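Local coordinates for twin-arginine translocation pathway signal protein (Burkholderia phytofirmans, PDB 2RJO) that probably serves as a periplasmic sugar-binding protein, holding beta-D-galactopyranose in the cleft between two alpha/beta lobes, at residues Thr7-Arg13 with Pro37-Thr43; Ile51-Arg55 with Arg78-Glu82; Val91-Lys97 with Tyr110-Tyr116. All coordinates share one frame; numbering follows the deposited sequence.

Contact 1. Residues Thr7-Arg13 with Pro37-Thr43; sequences TLACSFR and PYVPLTT. With GAL (beta-D-galactopyranose), chain B; SO4 (sulfate ion), chain D.
Thr7 opens a parallel pairing with Pro37-Thr43, the two strands of the beta-alpha-beta unit whose crossover helix is 18-34, at one edge of the sheet of a periplasmic binding protein lobe. Its CG2 meets Val39 CG2 at 3.6 Å; OG1 sits beside the backbone N (chi1 -64°), which puts the CG2 methyl anti to N. Leu8 is bonded to the other strand through both backbone groups: its N donates to Pro37 O and its O accepts from Val39 N. Ala9 turns to the face of Val39, which helix 47-60 covers through Leu57, and its CB lies 3.4 Å from Val39 O. Cys10 N donates to that same oxygen, and Cys10 O receives Leu41 N at 2.7 Å. On the face toward helix 18-34, Cys10 CB sits at the edge of the Tyr38 ring, 3.2 Å from Tyr38 OH, because Tyr38 lies along the strand with CG anti to its own N (chi1 176°); the hydroxyl has a weak bond to Asn24. Ser11 shares the Leu41 side of the sheet, its CA-H directed at Leu41 O. Phe12 N binds that oxygen too, and the same oxygen stands over one face of the Phe12 ring, 3.8 Å from CD2, while Thr42 OG1 approaches the ring obliquely. Phe12 O then accepts Thr43 N, closing the ladder where the strand runs out. Arg13 leaves the sheet for the galactose pocket. Asn72 holds its NE, and its guanidinium meets two oxygens near its plane: NH1 donates to O2 of a sulfate, an ion probably from the crystallisation liquor, at 2.8 Å, and NH2 donates to galactose O6 at 3.0 Å with an N-H...O angle of 162°.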
# COMPACT_ATOMS: atom_id res chain seq x y z
N THR A 7 -20.94 -11.20 6.74
CA THR A 7 -19.95 -11.59 5.75
C THR A 7 -18.77 -10.62 5.81
O THR A 7 -18.96 -9.42 5.98
CB THR A 7 -20.54 -11.60 4.31
OG1 THR A 7 -21.57 -12.60 4.23
CG2 THR A 7 -19.48 -11.93 3.29
N LEU A 8 -17.56 -11.15 5.70
CA LEU A 8 -16.39 -10.29 5.69
C LEU A 8 -15.88 -10.30 4.25
O LEU A 8 -15.73 -11.37 3.65
CB LEU A 8 -15.33 -10.83 6.66
CG LEU A 8 -15.71 -10.88 8.14
CD1 LEU A 8 -14.56 -11.44 8.95
CD2 LEU A 8 -16.07 -9.49 8.63
N ALA A 9 -15.61 -9.12 3.69
CA ALA A 9 -15.11 -9.04 2.33
C ALA A 9 -13.92 -8.10 2.23
O ALA A 9 -13.81 -7.13 2.98
CB ALA A 9 -16.21 -8.58 1.40
N CYS A 10 -13.03 -8.40 1.29
CA CYS A 10 -11.84 -7.58 1.08
C CYS A 10 -11.67 -7.29 -0.41
O CYS A 10 -11.56 -8.22 -1.23
CB CYS A 10 -10.61 -8.30 1.63
SG CYS A 10 -9.11 -7.32 1.61
N SER A 11 -11.66 -6.01 -0.76
CA SER A 11 -11.52 -5.60 -2.15
C SER A 11 -10.17 -4.95 -2.44
O SER A 11 -9.74 -4.04 -1.73
CB SER A 11 -12.63 -4.61 -2.54
OG SER A 11 -12.41 -4.10 -3.85
N PHE A 12 -9.52 -5.41 -3.50
CA PHE A 12 -8.22 -4.88 -3.89
C PHE A 12 -7.94 -5.07 -5.38
O PHE A 12 -8.66 -5.79 -6.08
CB PHE A 12 -7.12 -5.51 -3.04
CG PHE A 12 -7.18 -6.99 -2.97
CD1 PHE A 12 -6.50 -7.77 -3.89
CD2 PHE A 12 -7.95 -7.62 -1.99
CE1 PHE A 12 -6.57 -9.17 -3.85
CE2 PHE A 12 -8.04 -9.02 -1.94
CZ PHE A 12 -7.34 -9.79 -2.87
N ARG A 13 -6.89 -4.42 -5.87
CA ARG A 13 -6.57 -4.46 -7.29
C ARG A 13 -6.17 -5.81 -7.89
O ARG A 13 -6.84 -6.28 -8.81
CB ARG A 13 -5.51 -3.41 -7.61
CG ARG A 13 -5.63 -2.82 -9.01
CD ARG A 13 -4.72 -1.63 -9.22
NE ARG A 13 -5.10 -0.45 -8.45
CZ ARG A 13 -4.54 -0.10 -7.29
NH1 ARG A 13 -3.58 -0.85 -6.76
NH2 ARG A 13 -4.93 1.01 -6.67
N PRO A 37 -17.71 -16.07 7.40
CA PRO A 37 -17.41 -16.31 5.99
C PRO A 37 -16.61 -15.16 5.40
O PRO A 37 -16.84 -13.99 5.73
CB PRO A 37 -18.80 -16.47 5.36
CG PRO A 37 -19.68 -15.64 6.25
CD PRO A 37 -19.16 -15.99 7.62
N TYR A 38 -15.67 -15.50 4.53
CA TYR A 38 -14.80 -14.52 3.90
C TYR A 38 -14.99 -14.48 2.39
O TYR A 38 -15.16 -15.52 1.76
CB TYR A 38 -13.34 -14.86 4.21
CG TYR A 38 -12.38 -13.96 3.50
CD1 TYR A 38 -12.39 -12.59 3.75
CD2 TYR A 38 -11.47 -14.46 2.57
CE1 TYR A 38 -11.52 -11.74 3.09
CE2 TYR A 38 -10.59 -13.61 1.90
CZ TYR A 38 -10.62 -12.25 2.17
OH TYR A 38 -9.75 -11.40 1.53
N VAL A 39 -14.93 -13.27 1.82
CA VAL A 39 -15.11 -13.09 0.38
C VAL A 39 -14.08 -12.13 -0.20
O VAL A 39 -14.12 -10.93 0.06
CB VAL A 39 -16.50 -12.53 0.06
CG1 VAL A 39 -16.68 -12.41 -1.45
CG2 VAL A 39 -17.55 -13.44 0.63
N PRO A 40 -13.12 -12.66 -0.98
CA PRO A 40 -12.12 -11.76 -1.54
C PRO A 40 -12.63 -11.20 -2.86
O PRO A 40 -13.28 -11.91 -3.62
CB PRO A 40 -10.91 -12.67 -1.71
CG PRO A 40 -11.54 -13.97 -2.10
CD PRO A 40 -12.76 -14.07 -1.20
N LEU A 41 -12.37 -9.93 -3.13
CA LEU A 41 -12.80 -9.32 -4.38
C LEU A 41 -11.61 -8.67 -5.06
O LEU A 41 -10.88 -7.90 -4.45
CB LEU A 41 -13.91 -8.29 -4.11
CG LEU A 41 -15.21 -8.80 -3.46
CD1 LEU A 41 -16.17 -7.65 -3.29
CD2 LEU A 41 -15.85 -9.89 -4.31
N THR A 42 -11.39 -9.02 -6.33
CA THR A 42 -10.27 -8.47 -7.10
C THR A 42 -10.82 -7.71 -8.31
O THR A 42 -11.57 -8.27 -9.11
CB THR A 42 -9.32 -9.58 -7.59
OG1 THR A 42 -8.95 -10.41 -6.49
CG2 THR A 42 -8.05 -8.97 -8.19
N THR A 43 -10.44 -6.44 -8.44
CA THR A 43 -10.90 -5.58 -9.54
C THR A 43 -10.08 -5.74 -10.81
O THR A 43 -10.61 -5.61 -11.92
CB THR A 43 -10.82 -4.09 -9.15
OG1 THR A 43 -9.44 -3.72 -8.99
CG2 THR A 43 -11.57 -3.84 -7.85
C1 GAL B . -0.33 -1.19 -4.50
C2 GAL B . 1.02 -0.75 -3.90
C3 GAL B . 0.77 -0.19 -2.48
C4 GAL B . -0.18 1.02 -2.60
C5 GAL B . -1.50 0.49 -3.25
C6 GAL B . -2.46 1.65 -3.38
O1 GAL B . -0.11 -1.70 -5.83
O2 GAL B . 1.89 -1.88 -3.80
O3 GAL B . 2.00 0.25 -1.90
O4 GAL B . 0.41 2.00 -3.45
O5 GAL B . -1.23 -0.05 -4.58
O6 GAL B . -3.65 1.15 -3.97
S SO4 D . -1.34 -3.77 -8.35
O1 SO4 D . -2.48 -4.68 -8.62
O2 SO4 D . -1.81 -2.37 -8.25
O3 SO4 D . -0.32 -3.91 -9.43
O4 SO4 D . -0.73 -4.15 -7.06

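Contact 2. Residues Ile51-Arg55 with Arg78-Glu82; sequences IADIR and RVIVE
Ile51 carries CG1 anti to its backbone N (chi1 -173°), which sends CD1 toward the neighbouring helix, whereas Ile54 and Ile80 both have CG1 anti to the carbonyl carbon. Ile80 CG1 thereby comes within 3.8 Å of Ile51 CD1, the two side chains sliding past each other in opposite directions. One turn further along the first helix, Ile54 meets Ile80 at about a right angle, and the terminal methyls touch, Ile54 CD1 to Ile80 CD1 at 3.6 Å. Ile80 is thus shared by two isoleucines, with its CG1 against both CD1 methyls and its CG2 also close to Ile54 CD1. Leu67 of strand 65-69 lies beneath both Ile54 and Ile80, so these two buried side chains rest on the sheet. Val79 also points at the first helix, but on the more exposed side of the contact. Its CG2 and Ile51 CG1 reach toward each other tip to tip at 4.1 Å, and the same methyl lies 3.4 Å from Arg55 NH2, obliquely to the guanidinium. The extended arginine chain leans back over its own helix, bringing one guanidinium face over Ile51 CG1, 3.7 Å from the plane. A water at the guanidinium edge receives only a weak bond from Arg55 NH2 but donates to Val79 O at 3.0 Å, a link with one weak leg. Glu82 OE1 stays 6.6 Å from Arg55 NH2, so any attraction between these charges is probably modest. No direct hydrogen bond joins the segments; their axes run almost parallel, 6° apart, at a closest approach of 10.4 Å. Two neighbouring helices, 47-60 and 74-87, packed side by side on one face of the parallel strands of the sheet, are the familiar layer of the Rossmann-like lobe of periplasmic binding proteins.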
# COMPACT_ATOMS: atom_id res chain seq x y z
N ILE A 51 -16.72 -1.68 -8.09
CA ILE A 51 -17.94 -1.17 -7.49
C ILE A 51 -19.12 -2.09 -7.81
O ILE A 51 -20.03 -2.26 -7.00
CB ILE A 51 -18.24 0.27 -7.96
CG1 ILE A 51 -19.43 0.82 -7.18
CG2 ILE A 51 -18.54 0.28 -9.43
CD1 ILE A 51 -19.25 0.76 -5.68
N ALA A 52 -19.09 -2.70 -8.99
CA ALA A 52 -20.16 -3.61 -9.39
C ALA A 52 -20.22 -4.79 -8.43
O ALA A 52 -21.29 -5.16 -7.95
CB ALA A 52 -19.93 -4.10 -10.81
N ASP A 53 -19.05 -5.38 -8.15
CA ASP A 53 -18.95 -6.52 -7.24
C ASP A 53 -19.39 -6.18 -5.82
O ASP A 53 -20.08 -6.97 -5.16
CB ASP A 53 -17.51 -7.05 -7.22
CG ASP A 53 -17.12 -7.71 -8.52
OD1 ASP A 53 -17.90 -7.62 -9.49
OD2 ASP A 53 -16.02 -8.32 -8.58
N ILE A 54 -18.97 -5.01 -5.35
CA ILE A 54 -19.31 -4.57 -4.01
C ILE A 54 -20.83 -4.44 -3.92
O ILE A 54 -21.42 -4.81 -2.91
CB ILE A 54 -18.63 -3.23 -3.67
CG1 ILE A 54 -17.13 -3.44 -3.46
CG2 ILE A 54 -19.25 -2.63 -2.43
CD1 ILE A 54 -16.33 -2.17 -3.33
N ARG A 55 -21.44 -3.91 -4.98
CA ARG A 55 -22.90 -3.75 -5.00
C ARG A 55 -23.57 -5.12 -5.00
O ARG A 55 -24.53 -5.35 -4.27
CB ARG A 55 -23.34 -2.94 -6.23
CG ARG A 55 -23.33 -1.43 -6.03
CD ARG A 55 -23.39 -0.64 -7.35
NE ARG A 55 -23.30 0.80 -7.11
CZ ARG A 55 -22.96 1.70 -8.03
NH1 ARG A 55 -22.68 1.32 -9.28
NH2 ARG A 55 -22.89 2.98 -7.70
N ARG A 78 -15.52 7.24 -2.61
CA ARG A 78 -16.78 7.87 -2.24
C ARG A 78 -17.98 7.03 -2.62
O ARG A 78 -18.87 6.81 -1.80
CB ARG A 78 -16.92 9.26 -2.86
CG ARG A 78 -18.10 10.05 -2.29
CD ARG A 78 -18.44 11.26 -3.16
NE ARG A 78 -17.25 11.99 -3.56
CZ ARG A 78 -16.51 12.74 -2.75
NH1 ARG A 78 -16.83 12.87 -1.47
NH2 ARG A 78 -15.44 13.38 -3.23
N VAL A 79 -18.02 6.55 -3.86
CA VAL A 79 -19.17 5.76 -4.27
C VAL A 79 -19.28 4.47 -3.46
O VAL A 79 -20.38 4.04 -3.13
CB VAL A 79 -19.13 5.46 -5.77
CG1 VAL A 79 -17.89 4.69 -6.12
CG2 VAL A 79 -20.36 4.70 -6.16
N ILE A 80 -18.14 3.86 -3.14
CA ILE A 80 -18.15 2.64 -2.34
C ILE A 80 -18.71 2.95 -0.96
O ILE A 80 -19.55 2.22 -0.45
CB ILE A 80 -16.72 2.07 -2.18
CG1 ILE A 80 -16.21 1.57 -3.52
CG2 ILE A 80 -16.72 0.96 -1.12
CD1 ILE A 80 -14.77 1.11 -3.48
N VAL A 81 -18.23 4.03 -0.37
CA VAL A 81 -18.68 4.43 0.96
C VAL A 81 -20.17 4.78 0.96
O VAL A 81 -20.87 4.49 1.91
CB VAL A 81 -17.90 5.65 1.45
CG1 VAL A 81 -18.53 6.19 2.72
CG2 VAL A 81 -16.45 5.27 1.70
N GLU A 82 -20.64 5.40 -0.13
CA GLU A 82 -22.04 5.77 -0.25
C GLU A 82 -22.88 4.50 -0.31
O GLU A 82 -23.91 4.41 0.34
CB GLU A 82 -22.27 6.59 -1.51
CG GLU A 82 -22.10 8.10 -1.35
CD GLU A 82 -21.73 8.79 -2.66
OE1 GLU A 82 -22.06 8.24 -3.75
OE2 GLU A 82 -21.13 9.88 -2.61
O HOH W 1 -23.01 4.26 -4.49

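Contact 3. Residues Val91-Lys97 with Tyr110-Tyr116; sequences VTTIWNK and YVAHLSY. With GAL (beta-D-galactopyranose), chain B.
Lys97 and His113 make the compact part of this contact: the lysine CD stands 3.5 Å above the imidazole, almost over its centre, in a CH-pi contact. His113 CG is anti to the backbone N (chi1 176°), which lays the ring along the strand under the lysine chain, while Lys97 NZ goes on to Leu101 O and Tyr323 OH. Backbone bonds are firm here too. Thr93 N donates to Ala112 O in the carbonyl plane, Thr93 O accepts Leu114 N at 2.8 Å, and Trp95 N reaches Leu114 O with an N-H...O angle of 169°. On the other face Ile94 and Leu114 lie side by side, Ile94 CD1 to Leu114 CB 3.8 Å, with helix 253-268 over the leucine.

The start of the pairing is looser, although it too is buried and does not open to solvent. Val111 N gives Val91 O only a weak, bent bond, and Thr93 OG1 reaches Tyr110 OH weakly at 3.3 Å.

Just beyond strand 90-94, Trp95 CH2 touches Tyr116 CD2 at 3.5 Å, the rings inclined by 34°. One tryptophan face carries galactose C4 at 3.8 Å, and its NE1 is held by Tyr19. Asn96 ND2, bound to Pro71 O, adds a weak bond to galactose O6. An aromatic platform beneath a pyranose, set at the C-terminal ends of parallel strands, is characteristic of sugar sites in periplasmic binding proteins.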
# COMPACT_ATOMS: atom_id res chain seq x y z
N VAL A 91 -17.64 -0.13 6.42
CA VAL A 91 -16.48 -0.18 5.55
C VAL A 91 -15.26 0.58 6.05
O VAL A 91 -15.37 1.62 6.68
CB VAL A 91 -16.84 0.37 4.16
CG1 VAL A 91 -17.24 1.85 4.28
CG2 VAL A 91 -15.67 0.21 3.19
N THR A 92 -14.09 0.03 5.73
CA THR A 92 -12.82 0.63 6.10
C THR A 92 -12.05 0.85 4.80
O THR A 92 -12.04 -0.02 3.93
CB THR A 92 -12.00 -0.30 7.03
OG1 THR A 92 -12.54 -0.23 8.36
CG2 THR A 92 -10.53 0.10 7.07
N THR A 93 -11.44 2.02 4.66
CA THR A 93 -10.68 2.35 3.46
C THR A 93 -9.17 2.29 3.70
O THR A 93 -8.70 2.58 4.80
CB THR A 93 -11.05 3.76 2.95
OG1 THR A 93 -12.33 3.71 2.33
CG2 THR A 93 -10.04 4.25 1.93
N ILE A 94 -8.43 1.91 2.67
CA ILE A 94 -6.98 1.82 2.75
C ILE A 94 -6.33 2.58 1.60
O ILE A 94 -6.68 2.35 0.45
CB ILE A 94 -6.50 0.35 2.66
CG1 ILE A 94 -7.29 -0.54 3.62
CG2 ILE A 94 -5.02 0.28 3.00
CD1 ILE A 94 -7.02 -0.26 5.07
N TRP A 95 -5.40 3.47 1.91
CA TRP A 95 -4.66 4.21 0.89
C TRP A 95 -5.36 5.30 0.07
O TRP A 95 -5.03 6.47 0.20
CB TRP A 95 -4.02 3.23 -0.12
CG TRP A 95 -2.87 2.39 0.41
CD1 TRP A 95 -2.76 1.03 0.35
CD2 TRP A 95 -1.68 2.85 1.06
NE1 TRP A 95 -1.58 0.62 0.92
CE2 TRP A 95 -0.89 1.72 1.37
CE3 TRP A 95 -1.19 4.12 1.41
CZ2 TRP A 95 0.34 1.81 2.01
CZ3 TRP A 95 0.04 4.21 2.06
CH2 TRP A 95 0.79 3.06 2.35
N ASN A 96 -6.31 4.91 -0.78
CA ASN A 96 -6.97 5.87 -1.67
C ASN A 96 -8.35 6.41 -1.31
O ASN A 96 -9.27 5.65 -1.00
CB ASN A 96 -7.05 5.27 -3.09
CG ASN A 96 -5.70 4.80 -3.62
OD1 ASN A 96 -4.76 5.57 -3.73
ND2 ASN A 96 -5.62 3.52 -3.96
N LYS A 97 -8.49 7.72 -1.37
CA LYS A 97 -9.74 8.40 -1.10
C LYS A 97 -9.58 9.89 -1.38
O LYS A 97 -8.46 10.41 -1.35
CB LYS A 97 -10.17 8.22 0.36
CG LYS A 97 -9.47 9.16 1.33
CD LYS A 97 -10.13 9.13 2.71
CE LYS A 97 -9.53 10.17 3.65
NZ LYS A 97 -9.80 11.58 3.24
N TYR A 110 -18.97 4.30 7.85
CA TYR A 110 -17.61 4.49 7.36
C TYR A 110 -16.74 4.47 8.60
O TYR A 110 -16.46 5.51 9.19
CB TYR A 110 -17.49 5.84 6.66
CG TYR A 110 -16.21 6.04 5.87
CD1 TYR A 110 -15.18 5.10 5.91
CD2 TYR A 110 -16.04 7.17 5.08
CE1 TYR A 110 -14.01 5.29 5.18
CE2 TYR A 110 -14.89 7.37 4.36
CZ TYR A 110 -13.88 6.43 4.41
OH TYR A 110 -12.74 6.65 3.67
N VAL A 111 -16.31 3.28 9.00
CA VAL A 111 -15.50 3.08 10.20
C VAL A 111 -14.17 3.81 10.24
O VAL A 111 -13.87 4.51 11.21
CB VAL A 111 -15.25 1.59 10.43
CG1 VAL A 111 -14.44 1.40 11.71
CG2 VAL A 111 -16.57 0.85 10.51
N ALA A 112 -13.35 3.64 9.21
CA ALA A 112 -12.07 4.31 9.22
C ALA A 112 -11.29 4.24 7.91
O ALA A 112 -11.57 3.43 7.04
CB ALA A 112 -11.20 3.75 10.36
N HIS A 113 -10.32 5.14 7.80
CA HIS A 113 -9.43 5.21 6.66
C HIS A 113 -8.04 5.00 7.25
O HIS A 113 -7.67 5.63 8.24
CB HIS A 113 -9.49 6.58 5.99
CG HIS A 113 -8.53 6.75 4.86
ND1 HIS A 113 -8.58 5.97 3.72
CD2 HIS A 113 -7.46 7.56 4.71
CE1 HIS A 113 -7.59 6.30 2.92
NE2 HIS A 113 -6.89 7.26 3.49
N LEU A 114 -7.27 4.08 6.66
CA LEU A 114 -5.93 3.81 7.15
C LEU A 114 -4.92 4.17 6.07
O LEU A 114 -5.17 3.98 4.89
CB LEU A 114 -5.77 2.33 7.50
CG LEU A 114 -6.75 1.74 8.52
CD1 LEU A 114 -6.35 0.30 8.76
CD2 LEU A 114 -6.73 2.54 9.82
N SER A 115 -3.78 4.69 6.48
CA SER A 115 -2.77 5.07 5.51
C SER A 115 -1.44 5.28 6.20
O SER A 115 -1.31 5.10 7.41
CB SER A 115 -3.19 6.34 4.79
OG SER A 115 -2.32 6.63 3.71
N TYR A 116 -0.43 5.63 5.41
CA TYR A 116 0.89 5.89 5.94
C TYR A 116 1.35 7.17 5.27
O TYR A 116 0.84 7.55 4.21
CB TYR A 116 1.85 4.76 5.58
CG TYR A 116 1.52 3.45 6.23
CD1 TYR A 116 2.30 2.96 7.27
CD2 TYR A 116 0.46 2.67 5.78
CE1 TYR A 116 2.03 1.72 7.84
CE2 TYR A 116 0.18 1.43 6.34
CZ TYR A 116 0.97 0.96 7.38
OH TYR A 116 0.72 -0.27 7.93
C1 GAL B . -0.33 -1.19 -4.50
C2 GAL B . 1.02 -0.75 -3.90
C3 GAL B . 0.77 -0.19 -2.48
C4 GAL B . -0.18 1.02 -2.60
C5 GAL B . -1.50 0.49 -3.25
C6 GAL B . -2.46 1.65 -3.38
O1 GAL B . -0.11 -1.70 -5.83
O2 GAL B . 1.89 -1.88 -3.80
O3 GAL B . 2.00 0.25 -1.90
O4 GAL B . 0.41 2.00 -3.45
O5 GAL B . -1.23 -0.05 -4.58
O6 GAL B . -3.65 1.15 -3.97

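In the fold
Along the chain the three contacts follow in series, each closing before the next opens, and all lie in the same lobe. Contacts 1 and 3 belong to one sheet: strand 65-69 separates 7-12 from 90-94, so their centres are about 15 Å apart. Contact 2 lies in the helix layer, its centre about 12 Å from that of contact 1 and 14 Å from that of contact 3; helix 47-60 follows strand 38-42, and helix 74-87 leads into strand 90-94. Contacts 1 and 3 converge at the galactose, where Arg13 NH2 and Asn96 ND2 are 3.8 Å apart. The helix pair backs a sheet whose strand ends build one wall of the sugar cleft.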